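Local atomic coordinates of beta-ketoacyl-[acyl-carrier-protein] synthase III (Pseudomonas aeruginosa, PDB entry 2X3E), a protein that probably catalyses the first condensation of fatty acid synthesis, joining an acetyl group from acetyl-CoA to two carbons of malonyl-ACP to give 3-oxobutanoyl-ACP. Residues 82-85 with 89-92; 56-61 with 95-100; 237-242 with 302-307. The protein carries 1 engineered substitution. All blocks are in the same frame, centred on the assembly; numbering follows the deposited sequence.

Contacts 1 and 2 are neighbours in the N-terminal half of the chain, with centres 12 Å apart, and both use helix 91-97: contact 1 at its beginning, contact 2 at its end. Along the sequence, 56-61 comes first, then both parts of contact 1, then 95-100, so contact 2 brackets contact 1. Contact 3 comes later, in the C-terminal half, its centre 34 Å from that of contact 1 and 32 Å from that of contact 2. Contacts 1 and 2 thus tie helices to the five-stranded sheet of this thiolase-like fold, near the second subunit, while contact 3 ties a helix end to the four-stranded sheet containing strand 304-311, with no touch between them.

Contact 1. Residues 82-85 with 89-92; sequences TGDF and ATAP
Gly83 and Thr90 bring the two backbones closest, with CA atoms 5.6 Å apart, in the beta-to-alpha connection from strand 75-79 to helix 91-97, at the dimer interface. Thr90 is the centre of the contact, touching Gly83 and Asp84. Its hydroxyl sits beside its own backbone N, anti to the carbonyl carbon (chi1 -60°), and from there OG1 accepts a hydrogen bond from Asp84 N at 2.8 Å, with an N-H...O angle of 157°. Gly83 CA also lies 3.4 Å from Thr90 OG1. The methyl branch, CG2, crosses the Asp84 side chain roughly at a right angle and lies 3.6 Å from Asp84 OD2. The other carboxylate oxygen, OD1, is turned to the backbone N of Gly54, at the start of helix 53-68. Phe85 meets Ala89 O with its ring edge, the oxygen lying in plane 3.9 Å from Phe85 CD2, while Asp84 CB rests over one ring face. Phe85 packs on Met193 of the second subunit and Ala89 on its Ser109; Asp107 takes the N-H groups of Thr90 and Ala91.

One water links the two sides, accepting from Phe85 N at 3.1 Å and from Thr90 OG1 at 2.8 Å. Since OG1 receives Asp84's N-H and gives its own proton to the water, both its roles are used, which sets the rotation of the hydroxyl and satisfies two successive loop amides.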
ATOM      1  N   THR A  82       4.793  -1.310   9.230  1.00 14.89           N
ATOM      2  CA  THR A  82       5.795  -0.683  10.084  1.00 15.50           C
ATOM      3  C   THR A  82       6.851  -0.038   9.204  1.00 15.25           C
ATOM      4  O   THR A  82       8.051  -0.326   9.316  1.00 15.85           O
ATOM      5  CB  THR A  82       6.427  -1.719  11.033  1.00 15.72           C
ATOM      6  OG1 THR A  82       6.860  -2.855  10.276  1.00 15.50           O
ATOM      7  CG2 THR A  82       5.421  -2.167  12.080  1.00 16.44           C
ATOM      8  N   GLY A  83       6.388   0.826   8.302  1.00 15.20           N
ATOM      9  CA  GLY A  83       7.278   1.563   7.411  1.00 14.90           C
ATOM     10  C   GLY A  83       8.189   2.486   8.199  1.00 15.50           C
ATOM     11  O   GLY A  83       7.879   2.845   9.333  1.00 15.77           O
ATOM     12  N   ASP A  84       9.313   2.861   7.593  1.00 15.62           N
ATOM     13  CA  ASP A  84      10.292   3.732   8.234  1.00 16.36           C
ATOM     14  C   ASP A  84       9.720   5.121   8.520  1.00 16.85           C
ATOM     15  O   ASP A  84      10.119   5.759   9.495  1.00 17.31           O
ATOM     16  CB  ASP A  84      11.549   3.893   7.367  1.00 16.41           C
ATOM     17  CG  ASP A  84      12.321   2.589   7.168  1.00 17.15           C
ATOM     18  OD1 ASP A  84      12.044   1.578   7.849  1.00 16.30           O
ATOM     19  OD2 ASP A  84      13.222   2.587   6.299  1.00 18.35           O
ATOM     20  N   PHE A  85       8.801   5.579   7.669  1.00 16.08           N
ATOM     21  CA  PHE A  85       8.194   6.905   7.798  1.00 17.21           C
ATOM     22  C   PHE A  85       6.668   6.816   7.767  1.00 17.31           C
ATOM     23  O   PHE A  85       6.102   5.768   7.455  1.00 16.96           O
ATOM     24  CB  PHE A  85       8.678   7.846   6.673  1.00 16.96           C
ATOM     25  CG  PHE A  85      10.046   7.514   6.142  1.00 17.23           C
ATOM     26  CD1 PHE A  85      11.185   7.833   6.861  1.00 18.99           C
ATOM     27  CD2 PHE A  85      10.194   6.875   4.917  1.00 17.81           C
ATOM     28  CE1 PHE A  85      12.443   7.528   6.367  1.00 19.23           C
ATOM     29  CE2 PHE A  85      11.448   6.568   4.428  1.00 18.14           C
ATOM     30  CZ  PHE A  85      12.567   6.885   5.156  1.00 18.70           C
ATOM     31  N   ALA A  89       6.432   6.289   1.513  1.00 13.96           N
ATOM     32  CA  ALA A  89       6.603   4.852   1.619  1.00 13.85           C
ATOM     33  C   ALA A  89       8.086   4.494   1.800  1.00 13.93           C
ATOM     34  O   ALA A  89       8.985   5.303   1.537  1.00 14.21           O
ATOM     35  CB  ALA A  89       6.032   4.166   0.374  1.00 13.49           C
ATOM     36  N   THR A  90       8.335   3.277   2.266  1.00 13.92           N
ATOM     37  CA  THR A  90       9.695   2.769   2.453  1.00 14.12           C
ATOM     38  C   THR A  90      10.267   2.168   1.165  1.00 13.62           C
ATOM     39  O   THR A  90      11.479   2.187   0.952  1.00 13.66           O
ATOM     40  CB  THR A  90       9.707   1.728   3.591  1.00 14.35           C
ATOM     41  OG1 THR A  90       9.253   2.362   4.794  1.00 15.80           O
ATOM     42  CG2 THR A  90      11.114   1.155   3.821  1.00 14.30           C
ATOM     43  N   ALA A  91       9.383   1.663   0.302  1.00 13.15           N
ATOM     44  CA  ALA A  91       9.785   0.950  -0.915  1.00 12.88           C
ATOM     45  C   ALA A  91      10.705   1.752  -1.841  1.00 13.05           C
ATOM     46  O   ALA A  91      11.697   1.211  -2.332  1.00 13.18           O
ATOM     47  CB  ALA A  91       8.555   0.461  -1.675  1.00 12.60           C
ATOM     48  N   PRO A  92      10.398   3.041  -2.079  1.00 13.56           N
ATOM     49  CA  PRO A  92      11.323   3.777  -2.959  1.00 13.91           C
ATOM     50  C   PRO A  92      12.765   3.792  -2.434  1.00 14.79           C
ATOM     51  O   PRO A  92      13.695   3.553  -3.214  1.00 14.58           O
ATOM     52  CB  PRO A  92      10.724   5.178  -3.006  1.00 14.22           C
ATOM     53  CG  PRO A  92       9.260   4.965  -2.759  1.00 13.79           C
ATOM     54  CD  PRO A  92       9.190   3.827  -1.775  1.00 13.49           C
TER
HETATM   55  O   HOH W   1       7.355   4.391   5.157  1.00 10.85           O

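Contact 2. Residues 56-61 with 95-100; sequences LALRAA and AARLGL
Leu58 meets Arg97 with both of its methyl groups. CD2 sits over one face of the guanidinium, 3.2 Å from Arg97 NE, and CD1 presses against the start of the same side chain, 3.4 Å from Arg97 CB. The leucine reaches this far because CG is anti to its backbone N (chi1 -175°), and the arginine, bent at chi3 (64°), crosses it at about a right angle. A crystal neighbour touches both residues too, so the exposed end of Arg97 may owe part of its pose to the lattice.

Leu98 forms the other half of the interface. Its CD2 lies 3.6 Å from Leu58 CD1, and its CD1 is 3.5 Å from Ala61 CB, a tight carbon pair. Leu58 and Ala61 lie three residues, nearly one turn, apart on helix 53-68, and the forked end of Leu98 spans both.

Leu98 sits where the chain leaves helix 91-97, which is closed by a Schellman motif: Gly99 leaves helical geometry with positive phi (81°), Gly99 N bonds back to Ala96 O at 3.0 Å, and Leu100 N to Ala95 O at 2.8 Å. Helix 91-97 is the connection in a beta-alpha-beta crossover from strand 75-79 to its parallel neighbour 104-109, and helix 53-68 lies next to it against the same five-stranded sheet, consistent with an outer helical layer of the thiolase fold.

Beneath the interface, Ala61 and Leu98 both rest on Leu135 of strand 133-140. Farther out, Ala57 packs on Leu78 and Val137, while Ala95 and Leu100 settle on Val76. On helix 91-97, Ala96 touches Gly186 of the second subunit.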
ATOM      1  N   LEU A  56      15.906  -4.116   6.906  1.00 16.72           N
ATOM      2  CA  LEU A  56      15.691  -5.562   6.811  1.00 16.25           C
ATOM      3  C   LEU A  56      15.276  -5.947   5.396  1.00 15.53           C
ATOM      4  O   LEU A  56      15.734  -6.960   4.847  1.00 15.21           O
ATOM      5  CB  LEU A  56      14.615  -6.034   7.796  1.00 16.56           C
ATOM      6  CG  LEU A  56      14.779  -5.721   9.288  1.00 17.12           C
ATOM      7  CD1 LEU A  56      13.760  -6.526  10.102  1.00 16.89           C
ATOM      8  CD2 LEU A  56      16.195  -5.996   9.784  1.00 18.04           C
ATOM      9  N   ALA A  57      14.404  -5.130   4.811  1.00 14.67           N
ATOM     10  CA  ALA A  57      13.919  -5.367   3.460  1.00 14.39           C
ATOM     11  C   ALA A  57      15.057  -5.325   2.440  1.00 14.64           C
ATOM     12  O   ALA A  57      15.077  -6.107   1.489  1.00 14.59           O
ATOM     13  CB  ALA A  57      12.834  -4.339   3.104  1.00 13.81           C
ATOM     14  N   LEU A  58      16.000  -4.413   2.645  1.00 15.42           N
ATOM     15  CA  LEU A  58      17.139  -4.264   1.748  1.00 16.04           C
ATOM     16  C   LEU A  58      17.964  -5.548   1.697  1.00 16.18           C
ATOM     17  O   LEU A  58      18.305  -6.028   0.617  1.00 16.16           O
ATOM     18  CB  LEU A  58      17.998  -3.084   2.199  1.00 16.91           C
ATOM     19  CG  LEU A  58      19.186  -2.675   1.341  1.00 18.90           C
ATOM     20  CD1 LEU A  58      18.752  -2.293  -0.069  1.00 19.91           C
ATOM     21  CD2 LEU A  58      19.903  -1.521   2.011  1.00 20.83           C
ATOM     22  N   ARG A  59      18.253  -6.118   2.865  1.00 16.00           N
ATOM     23  CA  ARG A  59      19.033  -7.351   2.938  1.00 16.33           C
ATOM     24  C   ARG A  59      18.287  -8.530   2.317  1.00 15.50           C
ATOM     25  O   ARG A  59      18.884  -9.318   1.576  1.00 15.91           O
ATOM     26  CB  ARG A  59      19.426  -7.671   4.387  1.00 16.59           C
ATOM     27  CG  ARG A  59      20.478  -6.737   4.991  1.00 17.75           C
ATOM     28  CD  ARG A  59      21.838  -6.824   4.272  1.00 18.70           C
ATOM     29  NE  ARG A  59      22.422  -8.163   4.334  1.00 19.62           N
ATOM     30  CZ  ARG A  59      23.150  -8.631   5.348  1.00 20.10           C
ATOM     31  NH1 ARG A  59      23.401  -7.878   6.413  1.00 20.19           N
ATOM     32  NH2 ARG A  59      23.623  -9.869   5.301  1.00 22.21           N
ATOM     33  N   ALA A  60      16.993  -8.651   2.606  1.00 14.60           N
ATOM     34  CA  ALA A  60      16.190  -9.743   2.033  1.00 14.64           C
ATOM     35  C   ALA A  60      16.102  -9.653   0.514  1.00 14.44           C
ATOM     36  O   ALA A  60      16.210 -10.667  -0.182  1.00 14.77           O
ATOM     37  CB  ALA A  60      14.791  -9.773   2.635  1.00 14.04           C
ATOM     38  N   ALA A  61      15.893  -8.439   0.016  1.00 14.51           N
ATOM     39  CA  ALA A  61      15.757  -8.189  -1.419  1.00 14.71           C
ATOM     40  C   ALA A  61      17.050  -8.450  -2.184  1.00 15.23           C
ATOM     41  O   ALA A  61      17.014  -9.022  -3.278  1.00 15.67           O
ATOM     42  CB  ALA A  61      15.276  -6.761  -1.659  1.00 14.65           C
ATOM     43  N   ALA A  95      14.299   0.346  -2.964  1.00 14.21           N
ATOM     44  CA  ALA A  95      14.610   0.169  -4.385  1.00 14.19           C
ATOM     45  C   ALA A  95      15.914   0.898  -4.734  1.00 14.55           C
ATOM     46  O   ALA A  95      16.815   0.315  -5.342  1.00 15.00           O
ATOM     47  CB  ALA A  95      13.454   0.659  -5.261  1.00 13.65           C
ATOM     48  N   ALA A  96      16.029   2.157  -4.312  1.00 14.94           N
ATOM     49  CA  ALA A  96      17.229   2.951  -4.578  1.00 15.34           C
ATOM     50  C   ALA A  96      18.484   2.297  -3.998  1.00 15.77           C
ATOM     51  O   ALA A  96      19.519   2.225  -4.663  1.00 15.16           O
ATOM     52  CB  ALA A  96      17.079   4.365  -4.017  1.00 15.48           C
ATOM     53  N   ARG A  97      18.377   1.812  -2.760  1.00 15.90           N
ATOM     54  CA  ARG A  97      19.509   1.174  -2.081  1.00 17.08           C
ATOM     55  C   ARG A  97      19.876  -0.202  -2.659  1.00 16.89           C
ATOM     56  O   ARG A  97      20.959  -0.711  -2.384  1.00 17.95           O
ATOM     57  CB  ARG A  97      19.252   1.081  -0.570  1.00 17.08           C
ATOM     58  CG  ARG A  97      19.338   2.434   0.122  1.00 19.21           C
ATOM     59  CD  ARG A  97      19.412   2.313   1.639  1.00 23.09           C
ATOM     60  NE  ARG A  97      20.633   1.630   2.081  1.00 25.09           N
ATOM     61  CZ  ARG A  97      21.124   1.670   3.320  1.00 28.11           C
ATOM     62  NH1 ARG A  97      20.530   2.387   4.273  1.00 28.84           N
ATOM     63  NH2 ARG A  97      22.237   0.997   3.604  1.00 29.10           N
ATOM     64  N   LEU A  98      18.980  -0.788  -3.452  1.00 16.21           N
ATOM     65  CA  LEU A  98      19.272  -2.006  -4.223  1.00 16.07           C
ATOM     66  C   LEU A  98      19.902  -1.712  -5.581  1.00 16.63           C
ATOM     67  O   LEU A  98      20.151  -2.637  -6.358  1.00 17.31           O
ATOM     68  CB  LEU A  98      17.988  -2.795  -4.461  1.00 15.75           C
ATOM     69  CG  LEU A  98      17.376  -3.470  -3.241  1.00 15.65           C
ATOM     70  CD1 LEU A  98      15.980  -3.927  -3.577  1.00 16.46           C
ATOM     71  CD2 LEU A  98      18.252  -4.639  -2.792  1.00 15.27           C
ATOM     72  N   GLY A  99      20.137  -0.433  -5.873  1.00 16.39           N
ATOM     73  CA  GLY A  99      20.632  -0.003  -7.181  1.00 16.74           C
ATOM     74  C   GLY A  99      19.524   0.095  -8.218  1.00 16.32           C
ATOM     75  O   GLY A  99      19.806   0.129  -9.418  1.00 16.19           O
ATOM     76  N   LEU A 100      18.269   0.149  -7.760  1.00 15.54           N
ATOM     77  CA  LEU A 100      17.108   0.106  -8.656  1.00 15.35           C
ATOM     78  C   LEU A 100      16.311   1.417  -8.671  1.00 15.35           C
ATOM     79  O   LEU A 100      15.081   1.411  -8.770  1.00 14.90           O
ATOM     80  CB  LEU A 100      16.193  -1.066  -8.284  1.00 14.59           C
ATOM     81  CG  LEU A 100      16.866  -2.434  -8.163  1.00 14.22           C
ATOM     82  CD1 LEU A 100      15.846  -3.473  -7.765  1.00 14.94           C
ATOM     83  CD2 LEU A 100      17.578  -2.830  -9.463  1.00 16.08           C
TER

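Contact 3. Residues 237-242 with 302-307; sequences VGWQAS and GGNMVL
Asn304 ND2 gives a hydrogen bond to the backbone O of Asp243, and the amide held in this way lies over the indole of Trp239. Ring and amide planes are 27° apart and stacked. Asn304 OD1 comes 3.3 Å from Trp239 CZ2, while Asn304 CB makes a CH-pi contact, 3.7 Å from the centroid of the six-membered ring and 14° off its normal. Trp239 reaches the strand with CG anti to its own carbonyl carbon (chi1 -63°), and it leads with the far end of the ring. There the ring edge meets Met305 O in plane, 3.7 Å from Trp239 CZ3, and Val306 CG2 stands 4.2 Å from Trp239 CZ3. In the conformer given, Val237 CG1 lies over the opposite face, toward its rim; the valine has a second conformer, so this side of the sandwich is less certain.

Helix 215-237 ends at Val237, Gly238 leaves it with positive phi, and Trp239 follows in the loop leading to strand 246-249. The indole therefore joins the helix end, through Leu234, to strand 304-311 and to Ala320 of strand 315-322, while Val306 packs against Val230 and Val233 of the helix and Leu247 of strand 246-249.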
ATOM      1  N   VAL A 237      -8.588 -24.402  -7.896  1.00 20.61           N
ATOM      2  CA  VAL A 237      -7.518 -24.980  -8.707  0.50 20.79           C
ATOM      3  C   VAL A 237      -7.745 -26.478  -8.956  1.00 21.54           C
ATOM      4  O   VAL A 237      -7.032 -27.100  -9.750  1.00 22.03           O
ATOM      5  CB  VAL A 237      -6.142 -24.709  -8.063  0.50 19.98           C
ATOM      6  CG1 VAL A 237      -5.870 -25.690  -6.928  0.50 18.61           C
ATOM      7  CG2 VAL A 237      -5.040 -24.747  -9.120  0.50 20.66           C
ATOM      8  N   GLY A 238      -8.752 -27.048  -8.295  1.00 21.58           N
ATOM      9  CA  GLY A 238      -9.121 -28.445  -8.498  1.00 22.71           C
ATOM     10  C   GLY A 238      -8.224 -29.427  -7.769  1.00 22.44           C
ATOM     11  O   GLY A 238      -7.954 -30.516  -8.274  1.00 23.37           O
ATOM     12  N   TRP A 239      -7.761 -29.039  -6.582  1.00 21.62           N
ATOM     13  CA  TRP A 239      -7.003 -29.932  -5.709  1.00 21.71           C
ATOM     14  C   TRP A 239      -7.860 -30.348  -4.525  1.00 22.26           C
ATOM     15  O   TRP A 239      -8.674 -29.572  -4.043  1.00 21.94           O
ATOM     16  CB  TRP A 239      -5.750 -29.248  -5.157  1.00 20.55           C
ATOM     17  CG  TRP A 239      -4.741 -28.855  -6.168  1.00 20.65           C
ATOM     18  CD1 TRP A 239      -4.645 -29.294  -7.457  1.00 21.09           C
ATOM     19  CD2 TRP A 239      -3.657 -27.945  -5.970  1.00 19.92           C
ATOM     20  NE1 TRP A 239      -3.576 -28.699  -8.078  1.00 21.10           N
ATOM     21  CE2 TRP A 239      -2.948 -27.870  -7.186  1.00 20.38           C
ATOM     22  CE3 TRP A 239      -3.219 -27.178  -4.880  1.00 18.58           C
ATOM     23  CZ2 TRP A 239      -1.823 -27.061  -7.348  1.00 19.89           C
ATOM     24  CZ3 TRP A 239      -2.105 -26.372  -5.041  1.00 18.82           C
ATOM     25  CH2 TRP A 239      -1.415 -26.323  -6.267  1.00 19.23           C
ATOM     26  N   GLN A 240      -7.670 -31.580  -4.069  1.00 23.42           N
ATOM     27  CA  GLN A 240      -8.190 -32.010  -2.779  1.00 24.17           C
ATOM     28  C   GLN A 240      -7.148 -31.638  -1.734  1.00 23.08           C
ATOM     29  O   GLN A 240      -5.991 -31.378  -2.073  1.00 21.89           O
ATOM     30  CB  GLN A 240      -8.417 -33.518  -2.762  1.00 26.12           C
ATOM     31  CG  GLN A 240      -9.456 -34.018  -3.753  1.00 29.49           C
ATOM     32  CD  GLN A 240      -9.607 -35.531  -3.717  1.00 34.11           C
ATOM     33  OE1 GLN A 240      -9.454 -36.158  -2.667  1.00 37.57           O
ATOM     34  NE2 GLN A 240      -9.919 -36.125  -4.865  1.00 37.15           N
ATOM     35  N   ALA A 241      -7.540 -31.623  -0.465  1.00 23.27           N
ATOM     36  CA  ALA A 241      -6.586 -31.338   0.609  1.00 22.82           C
ATOM     37  C   ALA A 241      -5.399 -32.303   0.549  1.00 23.36           C
ATOM     38  O   ALA A 241      -4.260 -31.886   0.726  1.00 22.99           O
ATOM     39  CB  ALA A 241      -7.259 -31.404   1.972  1.00 23.26           C
ATOM     40  N   SER A 242      -5.672 -33.578   0.267  1.00 24.64           N
ATOM     41  CA  SER A 242      -4.623 -34.602   0.163  1.00 25.55           C
ATOM     42  C   SER A 242      -3.609 -34.352  -0.965  1.00 24.99           C
ATOM     43  O   SER A 242      -2.510 -34.898  -0.924  1.00 24.87           O
ATOM     44  CB  SER A 242      -5.237 -35.999   0.002  1.00 27.42           C
ATOM     45  OG  SER A 242      -5.998 -36.102  -1.191  1.00 27.99           O
ATOM     46  N   GLY A 302       8.142 -28.560  -7.878  1.00 22.05           N
ATOM     47  CA  GLY A 302       6.827 -28.806  -8.479  1.00 21.48           C
ATOM     48  C   GLY A 302       5.738 -29.243  -7.507  1.00 20.89           C
ATOM     49  O   GLY A 302       4.631 -29.591  -7.927  1.00 21.11           O
ATOM     50  N   GLY A 303       6.034 -29.219  -6.209  1.00 19.85           N
ATOM     51  CA  GLY A 303       5.061 -29.607  -5.194  1.00 19.21           C
ATOM     52  C   GLY A 303       3.884 -28.646  -5.141  1.00 18.23           C
ATOM     53  O   GLY A 303       4.050 -27.430  -5.277  1.00 17.29           O
ATOM     54  N   ASN A 304       2.688 -29.196  -4.961  1.00 17.82           N
ATOM     55  CA  ASN A 304       1.482 -28.378  -4.814  1.00 17.16           C
ATOM     56  C   ASN A 304       1.535 -27.596  -3.503  1.00 16.23           C
ATOM     57  O   ASN A 304       1.696 -28.185  -2.434  1.00 16.58           O
ATOM     58  CB  ASN A 304       0.230 -29.256  -4.846  1.00 17.49           C
ATOM     59  CG  ASN A 304       0.059 -29.983  -6.166  1.00 19.05           C
ATOM     60  OD1 ASN A 304       0.461 -29.484  -7.219  1.00 19.09           O
ATOM     61  ND2 ASN A 304      -0.545 -31.169  -6.117  1.00 19.19           N
ATOM     62  N   MET A 305       1.400 -26.279  -3.598  1.00 15.76           N
ATOM     63  CA  MET A 305       1.569 -25.389  -2.453  1.00 14.97           C
ATOM     64  C   MET A 305       0.451 -24.352  -2.358  1.00 14.37           C
ATOM     65  O   MET A 305      -0.035 -23.840  -3.372  1.00 13.65           O
ATOM     66  CB  MET A 305       2.920 -24.675  -2.560  1.00 14.82           C
ATOM     67  CG  MET A 305       3.208 -23.651  -1.461  1.00 13.98           C
ATOM     68  SD  MET A 305       4.822 -22.878  -1.692  1.00 14.12           S
ATOM     69  CE  MET A 305       5.889 -24.128  -0.978  1.00 13.07           C
ATOM     70  N   VAL A 306       0.051 -24.056  -1.124  1.00 13.80           N
ATOM     71  CA  VAL A 306      -0.819 -22.927  -0.827  1.00 13.28           C
ATOM     72  C   VAL A 306      -0.193 -22.065   0.271  1.00 13.47           C
ATOM     73  O   VAL A 306       0.284 -22.576   1.295  1.00 13.70           O
ATOM     74  CB  VAL A 306      -2.226 -23.386  -0.409  1.00 13.83           C
ATOM     75  CG1 VAL A 306      -3.076 -22.205   0.086  1.00 12.48           C
ATOM     76  CG2 VAL A 306      -2.911 -24.079  -1.583  1.00 13.36           C
ATOM     77  N   LEU A 307      -0.173 -20.761   0.018  1.00 13.16           N
ATOM     78  CA  LEU A 307       0.217 -19.774   1.000  1.00 13.76           C
ATOM     79  C   LEU A 307      -1.076 -19.150   1.492  1.00 13.85           C
ATOM     80  O   LEU A 307      -1.962 -18.856   0.696  1.00 14.42           O
ATOM     81  CB  LEU A 307       1.108 -18.697   0.376  1.00 13.90           C
ATOM     82  CG  LEU A 307       2.240 -19.173  -0.531  1.00 14.39           C
ATOM     83  CD1 LEU A 307       3.020 -17.976  -1.090  1.00 14.96           C
ATOM     84  CD2 LEU A 307       3.171 -20.118   0.206  1.00 14.40           C
TER